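Local coordinates for malate synthase (Haloferax volcanii, PDB 3OYZ), which catalyses the magnesium-dependent Claisen condensation of acetyl-CoA with glyoxylate, and hydrolysis of the resulting malyl-CoA, to give malate in the glyoxylate cycle, at residues A42-A53 with F77-V86; G149-G160 with R182-Y193. All coordinates share one frame; numbering follows the deposited sequence.

Interaction 1 (A42-A53 with F77-V86); sequences APDVWVPDNEDA and FPGEIHPRMV. With ACO (acetyl coenzyme *a), chain B; PYR (pyruvic acid), chain C.
Arg84 grips Asp49 side-on in a salt bridge, with one nitrogen to each carboxylate oxygen. NE donates to OD1 of Asp49 over 2.8 Å, nearly straight at 172°, but meets that oxygen from above the carboxylate plane. NH2 reaches OD2 of Asp49 at 2.7 Å on its syn side. The Arg84 chain leaves with CG anti to the backbone N and bends at chi3 (78°), which presents one face of the guanidinium to Glu51. There OE1 of Glu51 lies over the face, 3.0 Å from CZ of Arg84, a contact of charges alone. Backbone N of Glu51 binds OD1 of Asp49 as an Asx turn, on the carboxylate face opposite to NE. The two acids probably hold the guanidinium against rotation.

The guanidinium edge serves the ligands. NH1 donates to O3 of pyruvate at 2.8 Å, and NH2 to the thioester O of acetyl-CoA at 2.9 Å. One arginine thus contacts acetyl-CoA and the pyruvate, which probably stands in the glyoxylate site.

The backbones pair in parallel. Trp46 N binds Glu80 O, and His82 N binds Trp46 O at 3.1 Å. Arg84 N and O continue the pairing with Pro48 O and Asn50 N.

Apolar packing lies towards the start of the strands. The six-membered ring of Trp46 meets Phe77 obliquely, planes 41° apart, with CB of Trp46 3.4 Å from CZ of Phe77. Ile81 CD1 sits at the Trp46 ring edge, while CD of Pro48 covers one face.

These segments are neighbouring strands of the TIM barrel, joined through helix 59-73 as a beta-alpha-beta unit. Ile81 and Pro48 pack on that helix, Trp46 on helix 29-36, and strand 13-18 pairs with 45-49 along its other edge.

Interaction 2 (G149-G160 with R182-Y193); sequences GSLAMSVIIESG and RLFLLVDGEVDY. With MG (magnesium ion), chain D; PYR (pyruvic acid), chain C.
Met153 and Leu183 open a parallel pairing of strands 152-157 and 183-188, whose axes approach to 4.4 Å at 24°. The register slips by one residue before Val155 and Leu186, a beta bulge. Here the side chain of Ser154 stands in for the backbone: its OG, beside its own backbone N (chi1 -71°), accepts from Leu185 N at 3.0 Å. Regular bonds follow, from Val155 N to Leu185 O through to Gly189 N to Ile157 O. Val155 CG2 lies alongside CD2 of Leu186, and CD1 of Ile156 meets CB of Val187.

At the strand starts, NH1 of Arg182 donates in plane to Leu151 O at 2.8 Å. Arg182 also forms salt bridges with Asp134 and Glu141, so an alanine here would probably leave Leu151 O without this donor and take from both acids the positive charge they pair with.

The strands are neighbours in the TIM barrel, and their C-terminal ends carry the active site. Glu158 OE2 and Asp192 OD2 bind magnesium at 2.1 and 1.9 Å, their carboxylate planes 78° apart. Pyruvate O and O3 chelate the ion, and two waters complete six ligands. One water also donates to Glu158 OE1, which accepts from Glu123 N as well. At the start of helix 190-197, Val191 N binds pyruvate OXT at 2.8 Å, and Asp192 N binds pyruvate O.

Overall arrangement
Interactions 1 and 2 lie in one barrel sheet, their centres about 13 Å apart, and meet around pyruvate. Interaction 1 reaches its keto oxygen and the acetyl thioester through Arg84; interaction 2 supplies two magnesium ligands and the helix start at its carboxylate; the metal holds a carboxylate oxygen and the keto oxygen. The side chain of Arg84 is about 4 Å from the magnesium at nearest atoms. Asp52 OD2 of interaction 1 comes within 3.7 Å of Asp192 OD2, two acids close together beside the ion, which probably eases their repulsion. Towards the other end of the strands, CE1 of His82 packs 3.6 Å from CD2 of Phe184, joining the pairs across the barrel interior.

Interaction 1 (A42-A53 with F77-V86)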
loop_
_atom_site.group_PDB
_atom_site.type_symbol
_atom_site.label_atom_id
_atom_site.label_comp_id
_atom_site.label_asym_id
_atom_site.label_seq_id
_atom_site.Cartn_x
_atom_site.Cartn_y
_atom_site.Cartn_z
ATOM N N ALA A 42 29.252 2.844 -16.651
ATOM C CA ALA A 42 28.280 3.462 -17.575
ATOM C C ALA A 42 26.863 2.961 -17.247
ATOM O O ALA A 42 26.689 1.789 -16.967
ATOM C CB ALA A 42 28.604 3.137 -18.996
ATOM N N PRO A 43 25.869 3.851 -17.322
ATOM C CA PRO A 43 24.510 3.437 -16.873
ATOM C C PRO A 43 23.756 2.661 -17.933
ATOM O O PRO A 43 23.995 2.872 -19.119
ATOM C CB PRO A 43 23.886 4.770 -16.443
ATOM C CG PRO A 43 24.474 5.778 -17.417
ATOM C CD PRO A 43 25.970 5.304 -17.541
ATOM N N ASP A 44 22.833 1.759 -17.569
ATOM C CA ASP A 44 21.933 1.188 -18.584
ATOM C C ASP A 44 21.134 2.279 -19.311
ATOM O O ASP A 44 20.864 2.201 -20.506
ATOM C CB ASP A 44 20.980 0.206 -17.894
ATOM C CG ASP A 44 21.673 -1.044 -17.472
ATOM O OD1 ASP A 44 22.651 -1.427 -18.170
ATOM O OD2 ASP A 44 21.250 -1.643 -16.457
ATOM N N VAL A 45 20.783 3.349 -18.624
ATOM C CA VAL A 45 19.969 4.414 -19.229
ATOM C C VAL A 45 20.589 5.687 -18.771
ATOM O O VAL A 45 20.738 5.947 -17.588
ATOM C CB VAL A 45 18.404 4.346 -18.834
ATOM C CG1 VAL A 45 17.756 5.614 -19.221
ATOM C CG2 VAL A 45 17.766 3.320 -19.681
ATOM N N TRP A 46 20.937 6.527 -19.740
ATOM C CA TRP A 46 21.552 7.767 -19.391
ATOM C C TRP A 46 20.587 8.885 -19.738
ATOM O O TRP A 46 20.047 8.899 -20.828
ATOM C CB TRP A 46 22.871 7.935 -20.215
ATOM C CG TRP A 46 23.494 9.286 -19.931
ATOM C CD1 TRP A 46 23.587 9.914 -18.724
ATOM C CD2 TRP A 46 24.064 10.185 -20.888
ATOM N NE1 TRP A 46 24.176 11.154 -18.873
ATOM C CE2 TRP A 46 24.437 11.350 -20.202
ATOM C CE3 TRP A 46 24.308 10.104 -22.280
ATOM C CZ2 TRP A 46 25.126 12.420 -20.829
ATOM C CZ3 TRP A 46 24.880 11.231 -22.931
ATOM C CH2 TRP A 46 25.289 12.353 -22.192
ATOM N N VAL A 47 20.383 9.817 -18.830
ATOM C CA VAL A 47 19.386 10.873 -19.005
ATOM C C VAL A 47 19.999 12.270 -18.994
ATOM O O VAL A 47 20.141 12.904 -17.942
ATOM C CB VAL A 47 18.318 10.706 -17.855
ATOM C CG1 VAL A 47 17.162 11.669 -18.031
ATOM C CG2 VAL A 47 17.824 9.267 -17.905
ATOM N N PRO A 48 20.335 12.804 -20.182
ATOM C CA PRO A 48 20.659 14.216 -20.081
ATOM C C PRO A 48 19.447 15.011 -19.619
ATOM O O PRO A 48 18.426 15.025 -20.308
ATOM C CB PRO A 48 20.909 14.605 -21.540
ATOM C CG PRO A 48 21.476 13.363 -22.197
ATOM C CD PRO A 48 20.704 12.213 -21.495
ATOM N N ASP A 49 19.588 15.750 -18.548
ATOM C CA ASP A 49 18.462 16.320 -17.859
ATOM C C ASP A 49 18.264 17.780 -18.027
ATOM O O ASP A 49 18.750 18.516 -17.191
ATOM C CB ASP A 49 18.565 15.948 -16.388
ATOM C CG ASP A 49 17.318 16.249 -15.602
ATOM O OD1 ASP A 49 16.315 16.654 -16.206
ATOM O OD2 ASP A 49 17.391 16.160 -14.357
ATOM N N ASN A 50 17.417 18.167 -18.984
ATOM C CA ASN A 50 17.021 19.541 -19.157
ATOM C C ASN A 50 16.020 20.110 -18.176
ATOM O O ASN A 50 15.637 21.277 -18.313
ATOM C CB ASN A 50 16.541 19.776 -20.592
ATOM C CG ASN A 50 17.049 21.138 -21.147
ATOM O OD1 ASN A 50 18.214 21.515 -20.933
ATOM N ND2 ASN A 50 16.191 21.856 -21.836
ATOM N N GLU A 51 15.590 19.292 -17.208
ATOM C CA GLU A 51 14.594 19.754 -16.243
ATOM C C GLU A 51 15.290 20.064 -14.936
ATOM O O GLU A 51 16.173 20.953 -14.963
ATOM C CB GLU A 51 13.454 18.731 -16.051
ATOM C CG GLU A 51 12.269 19.358 -15.313
ATOM C CD GLU A 51 11.743 18.490 -14.173
ATOM O OE1 GLU A 51 12.510 17.726 -13.584
ATOM O OE2 GLU A 51 10.581 18.609 -13.761
ATOM N N ASP A 52 14.991 19.358 -13.831
ATOM C CA ASP A 52 15.477 19.836 -12.521
ATOM C C ASP A 52 17.007 19.846 -12.308
ATOM O O ASP A 52 17.496 20.531 -11.416
ATOM C CB ASP A 52 14.696 19.358 -11.294
ATOM C CG ASP A 52 13.300 20.047 -11.211
ATOM O OD1 ASP A 52 12.958 20.905 -12.065
ATOM O OD2 ASP A 52 12.509 19.870 -10.271
ATOM N N ALA A 53 17.754 19.111 -13.109
ATOM C CA ALA A 53 19.222 19.181 -13.009
ATOM C C ALA A 53 19.823 20.495 -13.495
ATOM O O ALA A 53 20.958 20.821 -13.128
ATOM C CB ALA A 53 19.853 18.019 -13.767
ATOM N N PHE A 77 28.057 5.454 -27.130
ATOM C CA PHE A 77 27.659 5.379 -25.717
ATOM C C PHE A 77 27.118 3.971 -25.517
ATOM O O PHE A 77 26.325 3.515 -26.349
ATOM C CB PHE A 77 26.593 6.413 -25.398
ATOM C CG PHE A 77 26.246 6.422 -23.958
ATOM C CD1 PHE A 77 27.165 6.905 -23.033
ATOM C CD2 PHE A 77 25.031 5.895 -23.519
ATOM C CE1 PHE A 77 26.913 6.876 -21.679
ATOM C CE2 PHE A 77 24.777 5.852 -22.156
ATOM C CZ PHE A 77 25.701 6.314 -21.236
ATOM N N PRO A 78 27.566 3.215 -24.495
ATOM C CA PRO A 78 27.057 1.849 -24.620
ATOM C C PRO A 78 25.639 1.581 -24.027
ATOM O O PRO A 78 25.149 0.489 -24.274
ATOM C CB PRO A 78 28.003 1.031 -23.733
ATOM C CG PRO A 78 28.341 1.977 -22.646
ATOM C CD PRO A 78 28.442 3.366 -23.317
ATOM N N GLY A 79 25.131 2.429 -23.136
ATOM C CA GLY A 79 23.747 2.296 -22.622
ATOM C C GLY A 79 22.710 2.953 -23.525
ATOM O O GLY A 79 22.982 3.161 -24.704
ATOM N N GLU A 80 21.508 3.292 -23.040
ATOM C CA GLU A 80 20.512 3.909 -23.955
ATOM C C GLU A 80 20.421 5.326 -23.547
ATOM O O GLU A 80 20.466 5.595 -22.351
ATOM C CB GLU A 80 19.126 3.235 -23.776
ATOM C CG GLU A 80 19.012 1.829 -24.400
ATOM C CD GLU A 80 17.554 1.280 -24.367
ATOM O OE1 GLU A 80 16.644 2.072 -24.019
ATOM O OE2 GLU A 80 17.275 0.105 -24.742
ATOM N N ILE A 81 20.171 6.237 -24.487
ATOM C CA ILE A 81 20.056 7.635 -24.177
ATOM C C ILE A 81 18.561 8.135 -24.280
ATOM O O ILE A 81 17.897 8.037 -25.307
ATOM C CB ILE A 81 20.967 8.497 -25.096
ATOM C CG1 ILE A 81 22.429 7.932 -25.170
ATOM C CG2 ILE A 81 20.933 9.989 -24.698
ATOM C CD1 ILE A 81 23.394 8.909 -26.001
ATOM N N HIS A 82 18.084 8.732 -23.208
ATOM C CA HIS A 82 16.671 9.187 -23.118
ATOM C C HIS A 82 16.731 10.495 -22.389
ATOM O O HIS A 82 16.630 10.499 -21.170
ATOM C CB HIS A 82 15.930 8.159 -22.206
ATOM C CG HIS A 82 15.761 6.793 -22.801
ATOM N ND1 HIS A 82 14.588 6.376 -23.400
ATOM C CD2 HIS A 82 16.569 5.700 -22.758
ATOM C CE1 HIS A 82 14.714 5.120 -23.784
ATOM N NE2 HIS A 82 15.893 4.672 -23.364
ATOM N N PRO A 83 16.833 11.669 -23.060
ATOM C CA PRO A 83 16.904 12.914 -22.326
ATOM C C PRO A 83 15.596 13.351 -21.608
ATOM O O PRO A 83 14.499 13.036 -22.116
ATOM C CB PRO A 83 17.143 13.950 -23.454
ATOM C CG PRO A 83 17.769 13.244 -24.540
ATOM C CD PRO A 83 17.066 11.865 -24.503
ATOM N N ARG A 84 15.682 14.033 -20.480
ATOM C CA ARG A 84 14.480 14.516 -19.782
ATOM C C ARG A 84 14.167 15.931 -20.263
ATOM O O ARG A 84 15.007 16.834 -20.110
ATOM C CB ARG A 84 14.628 14.455 -18.247
ATOM C CG ARG A 84 13.375 15.054 -17.473
ATOM C CD ARG A 84 13.230 14.496 -16.094
ATOM N NE ARG A 84 14.168 15.124 -15.152
ATOM C CZ ARG A 84 14.050 15.128 -13.832
ATOM N NH1 ARG A 84 13.016 14.570 -13.152
ATOM N NH2 ARG A 84 14.960 15.788 -13.153
ATOM N N MET A 85 12.935 16.129 -20.753
ATOM C CA MET A 85 12.410 17.411 -21.184
ATOM C C MET A 85 11.604 18.054 -20.048
ATOM O O MET A 85 11.150 17.383 -19.093
ATOM C CB MET A 85 11.514 17.174 -22.415
ATOM C CG MET A 85 12.276 16.373 -23.453
ATOM S SD MET A 85 13.374 17.469 -24.469
ATOM C CE MET A 85 14.856 17.368 -23.482
ATOM N N VAL A 86 11.277 19.330 -20.202
ATOM C CA VAL A 86 10.387 19.897 -19.178
ATOM C C VAL A 86 8.926 19.500 -19.473
ATOM O O VAL A 86 8.622 19.185 -20.622
ATOM C CB VAL A 86 10.479 21.431 -19.028
ATOM C CG1 VAL A 86 11.884 21.812 -18.530
ATOM C CG2 VAL A 86 10.194 22.137 -20.360
HETATM N N1A ACO B . 26.815 13.776 -14.628
HETATM C C2A ACO B . 28.040 13.914 -15.173
HETATM N N3A ACO B . 29.127 14.072 -14.398
HETATM C C4A ACO B . 29.069 14.125 -13.042
HETATM C C5A ACO B . 27.738 13.973 -12.417
HETATM C C6A ACO B . 26.565 13.829 -13.300
HETATM N N6A ACO B . 25.356 13.743 -12.685
HETATM N N7A ACO B . 27.901 14.057 -11.090
HETATM C C8A ACO B . 29.221 14.267 -10.872
HETATM N N9A ACO B . 29.917 14.256 -12.016
HETATM C C1B ACO B . 31.404 14.433 -12.087
HETATM C C2B ACO B . 31.798 15.473 -11.047
HETATM O O2B ACO B . 31.661 16.772 -11.620
HETATM C C3B ACO B . 33.223 15.088 -10.702
HETATM O O3B ACO B . 33.961 15.598 -11.817
HETATM P P3B ACO B . 35.561 15.989 -11.826
HETATM O O7A ACO B . 36.094 14.768 -12.559
HETATM O O8A ACO B . 35.837 16.114 -10.342
HETATM O O9A ACO B . 35.689 17.310 -12.551
HETATM C C4B ACO B . 33.167 13.571 -10.768
HETATM O O4B ACO B . 32.138 13.252 -11.716
HETATM C C5B ACO B . 32.769 12.961 -9.429
HETATM O O5B ACO B . 31.781 13.822 -8.859
HETATM P P1A ACO B . 31.315 13.696 -7.329
HETATM O O1A ACO B . 32.356 14.069 -6.322
HETATM O O2A ACO B . 30.831 12.280 -7.212
HETATM O O3A ACO B . 30.068 14.662 -7.054
HETATM P P2A ACO B . 30.228 16.250 -6.915
HETATM O O4A ACO B . 31.155 16.492 -8.062
HETATM O O5A ACO B . 30.331 16.564 -5.436
HETATM O O6A ACO B . 28.783 16.898 -7.286
HETATM C CBP ACO B . 26.341 16.950 -7.583
HETATM C CCP ACO B . 27.525 16.500 -6.718
HETATM C CDP ACO B . 26.327 18.469 -7.739
HETATM C CEP ACO B . 25.075 16.556 -6.834
HETATM C CAP ACO B . 26.383 16.359 -8.998
HETATM O OAP ACO B . 26.651 14.978 -8.798
HETATM C C9P ACO B . 25.084 16.484 -9.767
HETATM O O9P ACO B . 24.723 17.587 -10.192
HETATM N N8P ACO B . 24.367 15.358 -9.916
HETATM C C7P ACO B . 23.113 15.404 -10.658
HETATM C C6P ACO B . 21.969 16.083 -9.891
HETATM C C5P ACO B . 20.718 15.785 -10.697
HETATM O O5P ACO B . 20.799 15.107 -11.720
HETATM N N4P ACO B . 19.580 16.251 -10.186
HETATM C C3P ACO B . 18.267 16.042 -10.771
HETATM C C2P ACO B . 17.828 14.578 -10.677
HETATM S S1P ACO B . 17.022 14.595 -9.103
HETATM C C ACO B . 15.476 15.244 -9.264
HETATM O O ACO B . 15.117 15.893 -10.227
HETATM C CH3 ACO B . 14.540 15.033 -8.113
HETATM C C PYR C . 12.041 14.038 -8.158
HETATM O O PYR C . 11.141 14.945 -8.167
HETATM O OXT PYR C . 12.211 13.228 -7.175
HETATM C CA PYR C . 12.758 13.858 -9.341
HETATM O O3 PYR C . 12.495 14.593 -10.385
HETATM C CB PYR C . 13.766 12.773 -9.443
#

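Interaction 2 (G149-G160 with R182-Y193)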
loop_
_atom_site.group_PDB
_atom_site.type_symbol
_atom_site.label_atom_id
_atom_site.label_comp_id
_atom_site.label_asym_id
_atom_site.label_seq_id
_atom_site.Cartn_x
_atom_site.Cartn_y
_atom_site.Cartn_z
ATOM N N GLY A 149 6.082 5.540 -33.160
ATOM C CA GLY A 149 6.279 4.678 -31.969
ATOM C C GLY A 149 7.749 4.416 -31.663
ATOM O O GLY A 149 8.103 3.744 -30.704
ATOM N N SER A 150 8.654 4.969 -32.469
ATOM C CA SER A 150 10.068 4.623 -32.294
ATOM C C SER A 150 10.724 5.379 -31.135
ATOM O O SER A 150 11.711 4.898 -30.539
ATOM C CB SER A 150 10.817 4.865 -33.617
ATOM O OG SER A 150 10.879 6.259 -33.907
ATOM N N LEU A 151 10.227 6.559 -30.776
ATOM C CA LEU A 151 10.735 7.165 -29.545
ATOM C C LEU A 151 9.964 6.646 -28.296
ATOM O O LEU A 151 8.737 6.879 -28.200
ATOM C CB LEU A 151 10.493 8.665 -29.618
ATOM C CG LEU A 151 11.412 9.288 -30.695
ATOM C CD1 LEU A 151 10.973 10.703 -30.682
ATOM C CD2 LEU A 151 12.876 9.208 -30.208
ATOM N N ALA A 152 10.678 5.962 -27.403
ATOM C CA ALA A 152 10.152 5.452 -26.131
ATOM C C ALA A 152 9.740 6.643 -25.275
ATOM O O ALA A 152 10.360 7.700 -25.338
ATOM C CB ALA A 152 11.224 4.540 -25.423
ATOM N N MET A 153 8.627 6.551 -24.543
ATOM C CA MET A 153 8.327 7.561 -23.534
ATOM C C MET A 153 8.495 6.938 -22.154
ATOM O O MET A 153 7.944 5.868 -21.881
ATOM C CB MET A 153 6.847 8.001 -23.685
ATOM C CG MET A 153 6.353 9.110 -22.661
ATOM S SD MET A 153 4.594 9.427 -23.193
ATOM C CE MET A 153 3.823 9.795 -21.622
ATOM N N SER A 154 9.096 7.663 -21.225
ATOM C CA SER A 154 9.229 7.174 -19.866
ATOM C C SER A 154 8.603 8.285 -19.061
ATOM O O SER A 154 8.727 9.465 -19.466
ATOM C CB SER A 154 10.700 6.923 -19.443
ATOM O OG SER A 154 11.116 5.772 -20.187
ATOM N N VAL A 155 7.987 7.975 -17.914
ATOM C CA VAL A 155 7.402 9.086 -17.187
ATOM C C VAL A 155 7.941 9.051 -15.784
ATOM O O VAL A 155 8.204 7.994 -15.209
ATOM C CB VAL A 155 5.840 9.075 -17.126
ATOM C CG1 VAL A 155 5.292 9.065 -18.541
ATOM C CG2 VAL A 155 5.375 7.735 -16.463
ATOM N N ILE A 156 8.019 10.215 -15.146
ATOM C CA ILE A 156 8.336 10.261 -13.742
ATOM C C ILE A 156 7.009 10.319 -12.920
ATOM O O ILE A 156 6.184 11.175 -13.210
ATOM C CB ILE A 156 9.045 11.588 -13.395
ATOM C CG1 ILE A 156 10.378 11.767 -14.171
ATOM C CG2 ILE A 156 9.465 11.498 -11.894
ATOM C CD1 ILE A 156 11.269 10.595 -14.239
ATOM N N ILE A 157 6.782 9.400 -11.978
ATOM C CA ILE A 157 5.558 9.305 -11.129
ATOM C C ILE A 157 5.903 10.148 -9.936
ATOM O O ILE A 157 6.683 9.721 -9.067
ATOM C CB ILE A 157 5.303 7.820 -10.639
ATOM C CG1 ILE A 157 5.233 6.861 -11.883
ATOM C CG2 ILE A 157 3.965 7.793 -9.820
ATOM C CD1 ILE A 157 4.201 7.263 -13.004
ATOM N N GLU A 158 5.401 11.381 -9.908
ATOM C CA GLU A 158 5.780 12.242 -8.802
ATOM C C GLU A 158 4.614 13.100 -8.390
ATOM O O GLU A 158 4.786 14.231 -7.897
ATOM C CB GLU A 158 7.001 13.126 -9.159
ATOM C CG GLU A 158 6.842 14.006 -10.360
ATOM C CD GLU A 158 8.270 14.482 -10.802
ATOM O OE1 GLU A 158 8.450 14.772 -11.978
ATOM O OE2 GLU A 158 9.221 14.413 -10.015
ATOM N N SER A 159 3.412 12.529 -8.573
ATOM C CA SER A 159 2.206 13.092 -7.986
ATOM C C SER A 159 1.234 11.949 -7.621
ATOM O O SER A 159 1.283 10.863 -8.231
ATOM C CB SER A 159 1.517 13.975 -9.014
ATOM O OG SER A 159 0.928 13.377 -10.167
ATOM N N GLY A 160 0.346 12.258 -6.688
ATOM C CA GLY A 160 -0.775 11.405 -6.346
ATOM C C GLY A 160 -1.586 11.032 -7.584
ATOM O O GLY A 160 -1.943 9.860 -7.750
ATOM N N ARG A 182 4.277 3.101 -26.661
ATOM C CA ARG A 182 5.700 3.581 -26.549
ATOM C C ARG A 182 6.252 3.711 -25.116
ATOM O O ARG A 182 7.466 3.931 -24.900
ATOM C CB ARG A 182 5.800 4.967 -27.255
ATOM C CG ARG A 182 5.107 6.151 -26.463
ATOM C CD ARG A 182 5.134 7.597 -26.989
ATOM N NE ARG A 182 4.489 7.769 -28.293
ATOM C CZ ARG A 182 5.084 7.758 -29.483
ATOM N NH1 ARG A 182 6.367 7.460 -29.581
ATOM N NH2 ARG A 182 4.400 8.003 -30.587
ATOM N N LEU A 183 5.371 3.578 -24.108
ATOM C CA LEU A 183 5.794 3.653 -22.732
ATOM C C LEU A 183 6.860 2.613 -22.393
ATOM O O LEU A 183 6.715 1.448 -22.756
ATOM C CB LEU A 183 4.658 3.414 -21.703
ATOM C CG LEU A 183 3.765 4.679 -21.619
ATOM C CD1 LEU A 183 2.396 4.335 -20.870
ATOM C CD2 LEU A 183 4.503 5.726 -20.691
ATOM N N PHE A 184 7.872 3.089 -21.667
ATOM C CA PHE A 184 9.075 2.285 -21.362
ATOM C C PHE A 184 9.258 2.272 -19.849
ATOM O O PHE A 184 8.939 1.269 -19.234
ATOM C CB PHE A 184 10.307 2.838 -22.114
ATOM C CG PHE A 184 11.597 2.097 -21.794
ATOM C CD1 PHE A 184 11.576 0.741 -21.488
ATOM C CD2 PHE A 184 12.824 2.780 -21.763
ATOM C CE1 PHE A 184 12.739 0.015 -21.107
ATOM C CE2 PHE A 184 14.012 2.074 -21.396
ATOM C CZ PHE A 184 13.966 0.722 -21.076
ATOM N N LEU A 185 9.747 3.336 -19.234
ATOM C CA LEU A 185 10.009 3.216 -17.804
ATOM C C LEU A 185 8.949 4.040 -17.036
ATOM O O LEU A 185 8.506 5.143 -17.473
ATOM C CB LEU A 185 11.366 3.846 -17.389
ATOM C CG LEU A 185 12.557 3.322 -18.223
ATOM C CD1 LEU A 185 13.793 4.141 -17.878
ATOM C CD2 LEU A 185 12.796 1.910 -17.714
ATOM N N LEU A 186 8.625 3.500 -15.867
ATOM C CA LEU A 186 7.811 4.246 -14.909
ATOM C C LEU A 186 8.766 4.486 -13.769
ATOM O O LEU A 186 9.213 3.529 -13.103
ATOM C CB LEU A 186 6.646 3.375 -14.389
ATOM C CG LEU A 186 5.769 2.820 -15.529
ATOM C CD1 LEU A 186 4.648 1.896 -14.845
ATOM C CD2 LEU A 186 5.253 4.015 -16.403
ATOM N N VAL A 187 9.045 5.761 -13.505
ATOM C CA VAL A 187 10.167 6.028 -12.603
ATOM C C VAL A 187 9.673 6.843 -11.445
ATOM O O VAL A 187 9.103 7.867 -11.683
ATOM C CB VAL A 187 11.286 6.879 -13.312
ATOM C CG1 VAL A 187 12.492 7.082 -12.416
ATOM C CG2 VAL A 187 11.704 6.233 -14.620
ATOM N N ASP A 188 9.858 6.440 -10.187
ATOM C CA ASP A 188 9.410 7.287 -9.091
ATOM C C ASP A 188 10.247 8.554 -8.937
ATOM O O ASP A 188 11.477 8.487 -9.078
ATOM C CB ASP A 188 9.443 6.518 -7.782
ATOM C CG ASP A 188 8.327 5.488 -7.736
ATOM O OD1 ASP A 188 7.334 5.775 -8.429
ATOM O OD2 ASP A 188 8.454 4.437 -7.122
ATOM N N GLY A 189 9.575 9.649 -8.589
ATOM C CA GLY A 189 10.258 10.877 -8.267
ATOM C C GLY A 189 9.934 11.267 -6.848
ATOM O O GLY A 189 9.115 12.128 -6.636
ATOM N N GLU A 190 10.634 10.692 -5.883
ATOM C CA GLU A 190 10.269 10.865 -4.479
ATOM C C GLU A 190 10.297 12.307 -3.995
ATOM O O GLU A 190 9.560 12.633 -3.061
ATOM C CB GLU A 190 11.074 9.976 -3.542
ATOM C CG GLU A 190 10.520 8.567 -3.318
ATOM C CD GLU A 190 11.034 7.535 -4.312
ATOM O OE1 GLU A 190 11.534 7.997 -5.355
ATOM O OE2 GLU A 190 10.890 6.304 -4.100
ATOM N N VAL A 191 11.078 13.164 -4.647
ATOM C CA VAL A 191 11.284 14.511 -4.108
ATOM C C VAL A 191 10.051 15.365 -4.432
ATOM O O VAL A 191 9.411 15.893 -3.524
ATOM C CB VAL A 191 12.578 15.189 -4.602
ATOM C CG1 VAL A 191 12.744 16.451 -3.772
ATOM C CG2 VAL A 191 13.754 14.272 -4.337
ATOM N N ASP A 192 9.724 15.505 -5.708
ATOM C CA ASP A 192 8.498 16.216 -6.049
ATOM C C ASP A 192 7.242 15.482 -5.534
ATOM O O ASP A 192 6.238 16.127 -5.197
ATOM C CB ASP A 192 8.420 16.345 -7.557
ATOM C CG ASP A 192 9.230 17.552 -8.084
ATOM O OD1 ASP A 192 9.055 18.600 -7.440
ATOM O OD2 ASP A 192 10.039 17.381 -9.034
ATOM N N TYR A 193 7.332 14.168 -5.345
ATOM C CA TYR A 193 6.174 13.458 -4.812
ATOM C C TYR A 193 5.945 13.837 -3.369
ATOM O O TYR A 193 4.819 14.095 -2.952
ATOM C CB TYR A 193 6.461 11.960 -4.923
ATOM C CG TYR A 193 5.321 11.069 -4.441
ATOM C CD1 TYR A 193 4.239 10.807 -5.278
ATOM C CD2 TYR A 193 5.369 10.463 -3.181
ATOM C CE1 TYR A 193 3.178 9.936 -4.832
ATOM C CE2 TYR A 193 4.358 9.616 -2.754
ATOM C CZ TYR A 193 3.300 9.313 -3.598
ATOM O OH TYR A 193 2.334 8.477 -3.047
HETATM MG MG MG D . 10.803 15.844 -9.826
HETATM C C PYR C . 12.041 14.038 -8.158
HETATM O O PYR C . 11.141 14.945 -8.167
HETATM O OXT PYR C . 12.211 13.228 -7.175
HETATM C CA PYR C . 12.758 13.858 -9.341
HETATM O O3 PYR C . 12.495 14.593 -10.385
HETATM C CB PYR C . 13.766 12.773 -9.443
HETATM O O HOH W 1 10.666 16.274 -11.771
HETATM O O HOH W 2 12.709 17.233 -10.042
#